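Local coordinates for MsStt7d protein (Micromonas, PDB 4IX3) that probably phosphorylates protein substrates using ATP, as the catalytic domain of an algal homolog of the state transition kinase Stt7, at residues A112-N117 with E178-V183; K147-L152 with G254-Q259; A172-A177 with G182-I187. All coordinates share one frame; numbering follows the deposited sequence.

In the fold
From the N terminus the chain first builds the antiparallel sheet, whose strand 106-112 runs out into the linker 112-117. Interaction 1 closes a long loop by bringing that linker against the turn 178-183. Between its two segments lies helix 141-161, which opens interaction 2; as this closes only at helix 246-261, contacts 1 and 2 cross. Interaction 3 is the short hairpin 172-177 with 182-187, nested inside the loop of interaction 2 and sharing G182 and V183 with interaction 1. The hairpin therefore stands in the middle: its K185 meets E114 of the linker, while L184 and L174 rest on helix 141-161, joining the lobe connection to the helical core.

Interaction 1: residues A112-N117 with E178-V183; sequences ANEGEN and EKDGGV
Two carboxylates come close across this contact without bonding directly: E114 OE1 lies 4.2 Å from D180 OD2, the planes turned 37° apart. The pairing is probably made tolerable by K185, which forms salt bridges to both oxygens, and by water 4, which donates to each of them. Glutamate suits the linker position because its chain, bent at chi2 (-73°), swings the carboxylate back toward the turn, and its second oxygen is held by R83 N.

Most of the remaining polar links run through water. Water 3 donates to E114 O (2.7 Å) and accepts from K179 N. N113 O receives two waters: water 1, which accepts from K179 NZ at 3.0 Å, and water 2, which also donates to E178 OE1 (2.8 Å). The end of E178 reaches G115, its OE1 4.0 Å from G115 CA; glycine suits the spot because its phi and psi would bring a CB against the preceding carbonyl O. N113 shapes the linker itself: its OD1 accepts from G115 N at 3.0 Å, an Asx turn.

Segment 112-117 is the hinge joining the two kinase lobes, and A112 and E114 bind ADP in a structure of this protein. With no direct hydrogen bond between the segments, the linker meets the turn mainly through bridging waters, while the shared lysine probably stabilises both acids in their charged form.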
ATOM      1  N   ALA B 112      -7.111  20.196  -6.813  1.00 11.68           N
ATOM      2  CA  ALA B 112      -7.222  20.439  -8.237  1.00 12.89           C
ATOM      3  C   ALA B 112      -6.402  19.382  -8.988  1.00 12.83           C
ATOM      4  O   ALA B 112      -5.324  18.978  -8.518  1.00 13.78           O
ATOM      5  CB  ALA B 112      -6.613  21.785  -8.583  1.00 15.54           C
ATOM      6  N   ASN B 113      -6.894  18.982 -10.160  1.00 12.99           N
ATOM      7  CA  ASN B 113      -6.121  18.171 -11.089  1.00 13.37           C
ATOM      8  C   ASN B 113      -5.174  19.139 -11.821  1.00 14.23           C
ATOM      9  O   ASN B 113      -5.618  19.935 -12.667  1.00 16.60           O
ATOM     10  CB  ASN B 113      -7.047  17.440 -12.065  1.00 16.06           C
ATOM     11  CG  ASN B 113      -6.291  16.517 -12.984  1.00 17.29           C
ATOM     12  OD1 ASN B 113      -5.088  16.700 -13.182  1.00 21.47           O
ATOM     13  ND2 ASN B 113      -6.959  15.518 -13.542  1.00 19.51           N
ATOM     14  N   GLU B 114      -3.888  19.102 -11.474  1.00 12.33           N
ATOM     15  CA  GLU B 114      -2.909  20.048 -12.010  1.00 13.27           C
ATOM     16  C   GLU B 114      -2.452  19.637 -13.416  1.00 12.46           C
ATOM     17  O   GLU B 114      -1.739  20.409 -14.079  1.00 14.29           O
ATOM     18  CB  GLU B 114      -1.717  20.139 -11.071  1.00 12.96           C
ATOM     19  CG  GLU B 114      -2.114  20.673  -9.701  1.00 13.41           C
ATOM     20  CD  GLU B 114      -2.421  22.159  -9.675  1.00 13.20           C
ATOM     21  OE1 GLU B 114      -2.023  22.894 -10.615  1.00 15.91           O
ATOM     22  OE2 GLU B 114      -2.835  22.610  -8.596  1.00 13.16           O
ATOM     23  N   GLY B 115      -2.818  18.454 -13.886  1.00 13.26           N
ATOM     24  CA  GLY B 115      -2.433  17.990 -15.193  1.00 16.32           C
ATOM     25  C   GLY B 115      -2.505  16.482 -15.299  1.00 17.77           C
ATOM     26  O   GLY B 115      -2.309  15.755 -14.337  1.00 17.37           O
ATOM     27  N   GLU B 116      -2.748  16.042 -16.529  1.00 20.05           N
ATOM     28  CA  GLU B 116      -2.901  14.644 -16.829  1.00 22.22           C
ATOM     29  C   GLU B 116      -1.638  13.790 -16.820  1.00 26.16           C
ATOM     30  O   GLU B 116      -1.746  12.556 -16.691  1.00 29.90           O
ATOM     31  CB  GLU B 116      -3.696  14.451 -18.112  1.00 24.36           C
ATOM     32  CG  GLU B 116      -5.190  14.500 -17.838  1.00 31.09           C
ATOM     33  CD  GLU B 116      -5.634  13.633 -16.666  1.00 29.31           C
ATOM     34  OE1 GLU B 116      -6.600  14.008 -15.995  1.00 33.94           O
ATOM     35  OE2 GLU B 116      -5.034  12.576 -16.386  1.00 31.29           O
ATOM     36  N   ASN B 117      -0.504  14.478 -16.749  1.00 18.54           N
ATOM     37  CA  ASN B 117       0.875  14.086 -17.021  1.00 22.36           C
ATOM     38  C   ASN B 117       1.580  13.926 -15.700  1.00 17.74           C
ATOM     39  O   ASN B 117       1.166  14.563 -14.735  1.00 23.78           O
ATOM     40  CB  ASN B 117       1.637  15.235 -17.786  1.00 22.42           C
ATOM     41  CG  ASN B 117       1.914  16.512 -16.931  1.00 28.05           C
ATOM     42  OD1 ASN B 117       2.869  16.563 -16.118  1.00 20.28           O
ATOM     43  ND2 ASN B 117       1.166  17.586 -17.194  1.00 27.11           N
ATOM     44  N   GLU B 178       0.097  22.761 -16.586  1.00 19.91           N
ATOM     45  CA  GLU B 178      -0.246  23.499 -17.810  1.00 22.78           C
ATOM     46  C   GLU B 178      -0.905  24.844 -17.513  1.00 22.34           C
ATOM     47  O   GLU B 178      -0.590  25.859 -18.163  1.00 23.77           O
ATOM     48  CB  GLU B 178      -1.230  22.625 -18.605  1.00 27.76           C
ATOM     49  CG  GLU B 178      -2.355  22.123 -17.670  1.00 36.19           C
ATOM     50  CD  GLU B 178      -3.240  20.923 -18.064  1.00 48.32           C
ATOM     51  OE1 GLU B 178      -4.294  20.780 -17.387  1.00 43.37           O
ATOM     52  OE2 GLU B 178      -2.913  20.079 -18.939  1.00 45.58           O
ATOM     53  N   LYS B 179      -1.771  24.879 -16.499  1.00 19.52           N
ATOM     54  CA  LYS B 179      -2.513  26.129 -16.185  1.00 18.64           C
ATOM     55  C   LYS B 179      -1.755  27.130 -15.299  1.00 16.65           C
ATOM     56  O   LYS B 179      -2.239  28.239 -15.009  1.00 18.82           O
ATOM     57  CB  LYS B 179      -3.843  25.785 -15.522  1.00 23.81           C
ATOM     58  CG  LYS B 179      -4.808  25.057 -16.445  1.00 25.42           C
ATOM     59  CD  LYS B 179      -6.109  24.909 -15.698  1.00 32.43           C
ATOM     60  CE  LYS B 179      -7.011  23.877 -16.361  1.00 36.40           C
ATOM     61  NZ  LYS B 179      -7.749  23.072 -15.343  1.00 32.76           N
ATOM     62  N   ASP B 180      -0.520  26.794 -14.948  1.00 12.68           N
ATOM     63  CA  ASP B 180       0.419  27.732 -14.347  1.00 12.35           C
ATOM     64  C   ASP B 180       1.708  27.743 -15.138  1.00 11.53           C
ATOM     65  O   ASP B 180       2.803  27.655 -14.564  1.00 13.04           O
ATOM     66  CB  ASP B 180       0.593  27.468 -12.853  1.00 13.81           C
ATOM     67  CG  ASP B 180      -0.689  27.820 -12.107  1.00 15.73           C
ATOM     68  OD1 ASP B 180      -0.993  29.039 -11.991  1.00 15.48           O
ATOM     69  OD2 ASP B 180      -1.419  26.914 -11.636  1.00 18.91           O
ATOM     70  N   GLY B 181       1.550  27.822 -16.446  1.00 12.50           N
ATOM     71  CA  GLY B 181       2.726  28.046 -17.306  1.00 13.40           C
ATOM     72  C   GLY B 181       3.656  26.859 -17.461  1.00 12.11           C
ATOM     73  O   GLY B 181       4.765  27.041 -17.965  1.00 15.22           O
ATOM     74  N   GLY B 182       3.248  25.658 -17.017  1.00 12.72           N
ATOM     75  CA  GLY B 182       4.122  24.478 -17.112  1.00 13.54           C
ATOM     76  C   GLY B 182       4.987  24.253 -15.885  1.00 10.37           C
ATOM     77  O   GLY B 182       5.726  23.263 -15.842  1.00 12.11           O
ATOM     78  N   VAL B 183       4.937  25.115 -14.886  1.00 10.86           N
ATOM     79  CA  VAL B 183       5.807  25.035 -13.728  1.00 11.16           C
ATOM     80  C   VAL B 183       5.547  23.692 -13.015  1.00 10.56           C
ATOM     81  O   VAL B 183       4.391  23.231 -12.937  1.00 11.98           O
ATOM     82  CB  VAL B 183       5.530  26.214 -12.739  1.00 12.16           C
ATOM     83  CG1 VAL B 183       4.168  26.110 -12.039  1.00 13.92           C
ATOM     84  CG2 VAL B 183       6.645  26.379 -11.750  1.00 12.80           C
TER
HETATM   85  O   HOH W   1      -6.904  22.411 -12.538  1.00 25.93           O
HETATM   86  O   HOH W   2      -6.032  19.695 -15.417  1.00 33.34           O
HETATM   87  O   HOH W   3      -2.499  22.874 -14.743  1.00 22.89           O
HETATM   88  O   HOH W   4      -2.634  24.362 -12.525  1.00 29.84           O

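Interaction 2: residues K147-L152 with G254-Q259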
ATOM      1  N   LYS B 147      15.550  23.930 -15.700  1.00 10.32           N
ATOM      2  CA  LYS B 147      14.260  24.519 -15.373  1.00 11.27           C
ATOM      3  C   LYS B 147      13.551  23.737 -14.266  1.00 10.30           C
ATOM      4  O   LYS B 147      13.026  24.296 -13.295  1.00 11.34           O
ATOM      5  CB  LYS B 147      13.390  24.649 -16.608  1.00 11.43           C
ATOM      6  CG  LYS B 147      12.059  25.368 -16.348  1.00 12.45           C
ATOM      7  CD  LYS B 147      11.228  25.488 -17.638  1.00 13.58           C
ATOM      8  CE  LYS B 147      10.092  26.507 -17.588  1.00 12.82           C
ATOM      9  NZ  LYS B 147       9.039  26.067 -16.621  1.00 13.54           N
ATOM     10  N   ALA B 148      13.497  22.407 -14.422  1.00 10.30           N
ATOM     11  CA  ALA B 148      12.794  21.561 -13.454  1.00  9.65           C
ATOM     12  C   ALA B 148      13.461  21.632 -12.101  1.00 10.41           C
ATOM     13  O   ALA B 148      12.785  21.686 -11.070  1.00 10.20           O
ATOM     14  CB  ALA B 148      12.770  20.119 -13.926  1.00 11.18           C
ATOM     15  N   MET B 149      14.798  21.545 -12.049  1.00  9.64           N
ATOM     16  CA  MET B 149      15.482  21.544 -10.782  1.00  9.85           C
ATOM     17  C   MET B 149      15.348  22.887 -10.072  1.00  9.82           C
ATOM     18  O   MET B 149      15.264  22.921  -8.840  1.00 10.12           O
ATOM     19  CB  MET B 149      16.934  21.067 -10.898  1.00 10.25           C
ATOM     20  CG  MET B 149      17.108  19.595 -11.240  1.00 10.85           C
ATOM     21  SD  MET B 149      16.300  18.442 -10.091  1.00 11.95           S
ATOM     22  CE  MET B 149      17.242  18.825  -8.613  1.00 16.14           C
ATOM     23  N   ARG B 150      15.361  23.982 -10.826  1.00 10.13           N
ATOM     24  CA  ARG B 150      15.215  25.272 -10.154  1.00 10.62           C
ATOM     25  C   ARG B 150      13.829  25.311  -9.494  1.00  9.46           C
ATOM     26  O   ARG B 150      13.719  25.781  -8.341  1.00 10.20           O
ATOM     27  CB  ARG B 150      15.353  26.398 -11.198  1.00 12.58           C
ATOM     28  CG  ARG B 150      15.342  27.798 -10.595  1.00 15.62           C
ATOM     29  CD  ARG B 150      15.401  28.886 -11.657  1.00 19.81           C
ATOM     30  NE  ARG B 150      16.686  28.919 -12.355  1.00 27.22           N
ATOM     31  CZ  ARG B 150      16.878  28.526 -13.608  1.00 25.20           C
ATOM     32  NH1 ARG B 150      15.846  28.055 -14.311  1.00 25.55           N
ATOM     33  NH2 ARG B 150      18.084  28.677 -14.169  1.00 26.33           N
ATOM     34  N   GLU B 151      12.807  24.827 -10.217  1.00  9.97           N
ATOM     35  CA  GLU B 151      11.446  24.833  -9.638  1.00 10.23           C
ATOM     36  C   GLU B 151      11.307  23.867  -8.460  1.00  9.75           C
ATOM     37  O   GLU B 151      10.759  24.206  -7.404  1.00 11.28           O
ATOM     38  CB  GLU B 151      10.449  24.506 -10.744  1.00 10.89           C
ATOM     39  CG  GLU B 151      10.401  25.630 -11.764  1.00 11.66           C
ATOM     40  CD  GLU B 151       9.692  25.277 -13.047  1.00 12.09           C
ATOM     41  OE1 GLU B 151       9.661  26.159 -13.960  1.00 14.30           O
ATOM     42  OE2 GLU B 151       9.187  24.123 -13.226  1.00 12.46           O
ATOM     43  N   LEU B 152      11.828  22.663  -8.615  1.00  9.92           N
ATOM     44  CA  LEU B 152      11.747  21.666  -7.541  1.00  9.94           C
ATOM     45  C   LEU B 152      12.520  22.094  -6.294  1.00  9.50           C
ATOM     46  O   LEU B 152      11.997  22.019  -5.166  1.00 10.47           O
ATOM     47  CB  LEU B 152      12.346  20.344  -8.042  1.00 10.45           C
ATOM     48  CG  LEU B 152      12.422  19.234  -6.962  1.00  9.97           C
ATOM     49  CD1 LEU B 152      11.039  18.918  -6.371  1.00 10.58           C
ATOM     50  CD2 LEU B 152      13.022  17.988  -7.624  1.00 11.39           C
ATOM     51  N   GLY B 254      18.357  14.919  -5.906  1.00 10.16           N
ATOM     52  CA  GLY B 254      19.509  14.492  -6.741  1.00 10.90           C
ATOM     53  C   GLY B 254      19.184  13.329  -7.669  1.00 10.81           C
ATOM     54  O   GLY B 254      19.541  13.360  -8.833  1.00 11.13           O
ATOM     55  N   CYS B 255      18.345  12.397  -7.189  1.00 10.76           N
ATOM     56  CA  CYS B 255      17.854  11.353  -8.066  1.00 11.67           C
ATOM     57  C   CYS B 255      17.021  11.876  -9.199  1.00 10.92           C
ATOM     58  O   CYS B 255      17.161  11.429 -10.327  1.00 12.22           O
ATOM     59  CB  CYS B 255      17.048  10.314  -7.263  1.00 12.04           C
ATOM     60  SG  CYS B 255      17.998   9.348  -6.048  1.00 13.61           S
ATOM     61  N   VAL B 256      16.107  12.823  -8.893  1.00 11.80           N
ATOM     62  CA  VAL B 256      15.310  13.426  -9.970  1.00 11.27           C
ATOM     63  C   VAL B 256      16.282  14.067 -10.984  1.00 10.75           C
ATOM     64  O   VAL B 256      16.067  13.916 -12.180  1.00 10.91           O
ATOM     65  CB  VAL B 256      14.382  14.525  -9.391  1.00  9.95           C
ATOM     66  CG1 VAL B 256      13.699  15.340 -10.492  1.00 10.87           C
ATOM     67  CG2 VAL B 256      13.317  13.881  -8.488  1.00 11.76           C
ATOM     68  N   MET B 257      17.263  14.819 -10.502  1.00 10.64           N
ATOM     69  CA  MET B 257      18.200  15.465 -11.404  1.00 10.08           C
ATOM     70  C   MET B 257      18.938  14.477 -12.320  1.00 11.07           C
ATOM     71  O   MET B 257      19.051  14.727 -13.534  1.00 11.04           O
ATOM     72  CB  MET B 257      19.223  16.228 -10.605  1.00 11.49           C
ATOM     73  CG  MET B 257      20.238  16.936 -11.514  1.00 12.17           C
ATOM     74  SD  MET B 257      21.056  18.263 -10.665  1.00 16.80           S
ATOM     75  CE  MET B 257      22.274  18.725 -11.921  1.00 16.67           C
ATOM     76  N   LEU B 258      19.411  13.353 -11.748  1.00 10.99           N
ATOM     77  CA  LEU B 258      20.059  12.334 -12.583  1.00 11.58           C
ATOM     78  C   LEU B 258      19.141  11.885 -13.699  1.00 11.73           C
ATOM     79  O   LEU B 258      19.573  11.690 -14.833  1.00 12.78           O
ATOM     80  CB  LEU B 258      20.452  11.132 -11.742  1.00 11.88           C
ATOM     81  CG  LEU B 258      21.638  11.373 -10.779  1.00 12.06           C
ATOM     82  CD1 LEU B 258      21.719  10.340  -9.678  1.00 13.61           C
ATOM     83  CD2 LEU B 258      22.975  11.417 -11.546  1.00 15.94           C
ATOM     84  N   GLN B 259      17.870  11.593 -13.372  1.00 11.20           N
ATOM     85  CA  GLN B 259      16.978  11.109 -14.396  1.00 11.44           C
ATOM     86  C   GLN B 259      16.636  12.151 -15.451  1.00 11.38           C
ATOM     87  O   GLN B 259      16.505  11.821 -16.617  1.00 12.94           O
ATOM     88  CB  GLN B 259      15.730  10.551 -13.723  1.00 11.99           C
ATOM     89  CG  GLN B 259      16.045   9.400 -12.782  1.00 12.25           C
ATOM     90  CD  GLN B 259      14.865   8.504 -12.497  1.00 12.69           C
ATOM     91  OE1 GLN B 259      14.844   7.304 -12.869  1.00 17.53           O
ATOM     92  NE2 GLN B 259      13.955   9.032 -11.738  1.00 10.75           N
TER
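Bent at both chi2 (-57°) and chi3, the side chain of M149 curls into a compact hook that lays its sulfur and methyl against the base of M257, whereas M257 takes the opposite course: CG anti to the backbone N (chi1 -180°) and a chain extended beyond it. The two methionines cross at about a right angle. In the protein kinase fold these segments belong to the long helices E (141-161) and F (246-261) of the helical lobe; the segments 147-152 and 254-259 run nearly antiparallel (166°), their axes 10.3 Å apart at closest approach.

M149 SD sits 3.7 Å from M257 CB, and M149 CE comes almost as near to the same carbon. An unbranched, flexible side chain suits this place, since it can bend back on itself to lay both SD and CE on that carbon. M257, its CB occupied in this way, sends its sulfur end off to L304, L314 and C315 on helix 302-318, so one residue of helix 246-261 serves two neighbours.

One turn further along helix 141-161, L152 meets V256 tip to tip, with CD2 of L152 4.0 Å from CG1 of V256. That same CG1 lies 4.1 Å from M149 SD, so the one methyl touches both leucine and methionine. Branched aliphatic side chains suit this apolar corner, and all four touching residues are buried. Away from the interface, K147 and E151 form a salt bridge one helical turn apart: K147 NZ meets the syn lone pair of E151 OE1 at 2.7 Å, while E151 OE2 accepts from L184 N.

Interaction 3: residues A172-A177 with G182-I187; sequences ANLIAA and GVLKLI
I175 and K185 grip each other through paired backbone bonds, K185 N to I175 O at 2.8 Å and I175 N to K185 O at 2.9 Å. Further toward the open end I187 N donates to N173 O, and at the turn G182 N reaches A177 O at 2.8 Å. L174 faces L186, and A176 faces L184, as non-hydrogen-bonded pairs. In the first of these the leucines lie side by side and point the same way, CD2 of L174 3.6 Å from CD2 of L186. The small A176 lets L184 fold over it, CD2 of L184 3.8 Å from A176 CB.

On the other face I175 crosses I187 at about a right angle, its CD1 3.7 Å from I187 CG2, and the aliphatic part of K185 runs over the methyl of A177. These two strands are the antiparallel hairpin that in protein kinases leads from the catalytic loop to the magnesium-binding aspartate, here D188. G182 serves the tight turn with positive phi, where a side chain would press on the preceding carbonyl.

Around the leucine face come helices 141-161 and 119-125: L174 packs on L152 and V119, L184 on A148. Toward the active site, N173 lays its OD1 3.5 Å from I187 CG1, while its ND2 donates to D168 O and, weakly, to D188 OD2. D168 and D188 hold the bound magnesium ion, and N173 is seen to bind a second magnesium in a structure of this protein.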
ATOM      1  N   ALA B 172       7.480  10.658 -10.420  1.00 11.15           N
ATOM      2  CA  ALA B 172       6.076  10.279 -10.460  1.00 10.81           C
ATOM      3  C   ALA B 172       5.248  11.237  -9.600  1.00 10.40           C
ATOM      4  O   ALA B 172       4.019  11.234  -9.730  1.00 11.67           O
ATOM      5  CB  ALA B 172       5.872   8.844  -9.923  1.00 13.57           C
ATOM      6  N   ASN B 173       5.881  11.969  -8.677  1.00  9.26           N
ATOM      7  CA  ASN B 173       5.193  12.914  -7.792  1.00  9.27           C
ATOM      8  C   ASN B 173       5.402  14.381  -8.231  1.00  9.16           C
ATOM      9  O   ASN B 173       5.185  15.287  -7.420  1.00 10.03           O
ATOM     10  CB  ASN B 173       5.572  12.711  -6.327  1.00 10.22           C
ATOM     11  CG  ASN B 173       4.798  11.573  -5.693  1.00  9.99           C
ATOM     12  OD1 ASN B 173       3.755  11.172  -6.214  1.00 11.52           O
ATOM     13  ND2 ASN B 173       5.311  11.068  -4.589  1.00 11.84           N
ATOM     14  N   LEU B 174       5.683  14.569  -9.520  1.00  9.95           N
ATOM     15  CA  LEU B 174       5.741  15.924 -10.078  1.00  8.50           C
ATOM     16  C   LEU B 174       4.799  15.986 -11.264  1.00  9.09           C
ATOM     17  O   LEU B 174       4.713  15.049 -12.058  1.00 11.89           O
ATOM     18  CB  LEU B 174       7.198  16.241 -10.493  1.00 10.36           C
ATOM     19  CG  LEU B 174       8.147  16.451  -9.300  1.00 10.29           C
ATOM     20  CD1 LEU B 174       9.621  16.285  -9.724  1.00 12.06           C
ATOM     21  CD2 LEU B 174       7.915  17.827  -8.667  1.00 12.00           C
ATOM     22  N   ILE B 175       4.149  17.158 -11.427  1.00  9.45           N
ATOM     23  CA  ILE B 175       3.290  17.446 -12.558  1.00 10.42           C
ATOM     24  C   ILE B 175       3.770  18.773 -13.155  1.00  9.67           C
ATOM     25  O   ILE B 175       3.956  19.743 -12.396  1.00 10.62           O
ATOM     26  CB  ILE B 175       1.789  17.573 -12.159  1.00 11.01           C
ATOM     27  CG1 ILE B 175       1.296  16.285 -11.507  1.00 13.85           C
ATOM     28  CG2 ILE B 175       0.959  17.962 -13.359  1.00 12.78           C
ATOM     29  CD1 ILE B 175      -0.116  16.408 -10.993  1.00 17.53           C
ATOM     30  N   ALA B 176       3.852  18.828 -14.483  1.00 10.88           N
ATOM     31  CA  ALA B 176       4.119  20.116 -15.145  1.00 11.20           C
ATOM     32  C   ALA B 176       2.732  20.775 -15.326  1.00 12.75           C
ATOM     33  O   ALA B 176       1.917  20.272 -16.080  1.00 12.98           O
ATOM     34  CB  ALA B 176       4.799  19.860 -16.482  1.00 13.54           C
ATOM     35  N   ALA B 177       2.448  21.801 -14.523  1.00 11.42           N
ATOM     36  CA  ALA B 177       1.086  22.342 -14.393  1.00 13.24           C
ATOM     37  C   ALA B 177       0.770  23.284 -15.569  1.00 14.12           C
ATOM     38  O   ALA B 177       1.167  24.453 -15.550  1.00 14.18           O
ATOM     39  CB  ALA B 177       0.998  23.080 -13.064  1.00 13.96           C
ATOM     40  N   GLY B 182       3.248  25.658 -17.017  1.00 12.72           N
ATOM     41  CA  GLY B 182       4.122  24.478 -17.112  1.00 13.54           C
ATOM     42  C   GLY B 182       4.987  24.253 -15.885  1.00 10.37           C
ATOM     43  O   GLY B 182       5.726  23.263 -15.842  1.00 12.11           O
ATOM     44  N   VAL B 183       4.937  25.115 -14.886  1.00 10.86           N
ATOM     45  CA  VAL B 183       5.807  25.035 -13.728  1.00 11.16           C
ATOM     46  C   VAL B 183       5.547  23.692 -13.015  1.00 10.56           C
ATOM     47  O   VAL B 183       4.391  23.231 -12.937  1.00 11.98           O
ATOM     48  CB  VAL B 183       5.530  26.214 -12.739  1.00 12.16           C
ATOM     49  CG1 VAL B 183       4.168  26.110 -12.039  1.00 13.92           C
ATOM     50  CG2 VAL B 183       6.645  26.379 -11.750  1.00 12.80           C
ATOM     51  N   LEU B 184       6.583  23.112 -12.438  1.00  9.05           N
ATOM     52  CA  LEU B 184       6.377  21.830 -11.741  1.00 10.02           C
ATOM     53  C   LEU B 184       5.723  22.044 -10.395  1.00 10.21           C
ATOM     54  O   LEU B 184       6.103  22.949  -9.649  1.00 10.81           O
ATOM     55  CB  LEU B 184       7.723  21.142 -11.505  1.00 11.22           C
ATOM     56  CG  LEU B 184       8.489  20.656 -12.754  1.00 11.25           C
ATOM     57  CD1 LEU B 184       9.593  19.697 -12.340  1.00 12.96           C
ATOM     58  CD2 LEU B 184       7.577  20.099 -13.834  1.00 14.13           C
ATOM     59  N   LYS B 185       4.757  21.184 -10.101  1.00 10.09           N
ATOM     60  CA  LYS B 185       4.179  21.100  -8.753  1.00  9.77           C
ATOM     61  C   LYS B 185       4.361  19.676  -8.195  1.00  7.87           C
ATOM     62  O   LYS B 185       4.242  18.700  -8.943  1.00 10.38           O
ATOM     63  CB  LYS B 185       2.692  21.479  -8.756  1.00 10.41           C
ATOM     64  CG  LYS B 185       2.424  22.964  -9.145  1.00 12.25           C
ATOM     65  CD  LYS B 185       0.952  23.281  -9.107  1.00 13.09           C
ATOM     66  CE  LYS B 185       0.717  24.746  -9.459  1.00 15.06           C
ATOM     67  NZ  LYS B 185      -0.746  25.068  -9.362  1.00 16.31           N
ATOM     68  N   LEU B 186       4.608  19.604  -6.905  1.00  9.19           N
ATOM     69  CA  LEU B 186       4.634  18.306  -6.181  1.00  9.79           C
ATOM     70  C   LEU B 186       3.208  17.826  -5.935  1.00  9.40           C
ATOM     71  O   LEU B 186       2.317  18.634  -5.668  1.00 11.64           O
ATOM     72  CB  LEU B 186       5.366  18.465  -4.860  1.00 10.36           C
ATOM     73  CG  LEU B 186       6.907  18.550  -5.061  1.00 10.77           C
ATOM     74  CD1 LEU B 186       7.549  19.271  -3.899  1.00 13.28           C
ATOM     75  CD2 LEU B 186       7.541  17.182  -5.195  1.00 11.98           C
ATOM     76  N   ILE B 187       3.024  16.519  -5.920  1.00 10.43           N
ATOM     77  CA  ILE B 187       1.837  15.945  -5.326  1.00  9.47           C
ATOM     78  C   ILE B 187       2.277  15.035  -4.181  1.00  9.79           C
ATOM     79  O   ILE B 187       3.472  14.737  -4.008  1.00 11.26           O
ATOM     80  CB  ILE B 187       1.000  15.132  -6.307  1.00 11.44           C
ATOM     81  CG1 ILE B 187       1.803  13.983  -6.926  1.00 12.80           C
ATOM     82  CG2 ILE B 187       0.440  16.052  -7.399  1.00 17.45           C
ATOM     83  CD1 ILE B 187       0.914  12.864  -7.475  1.00 18.77           C
TER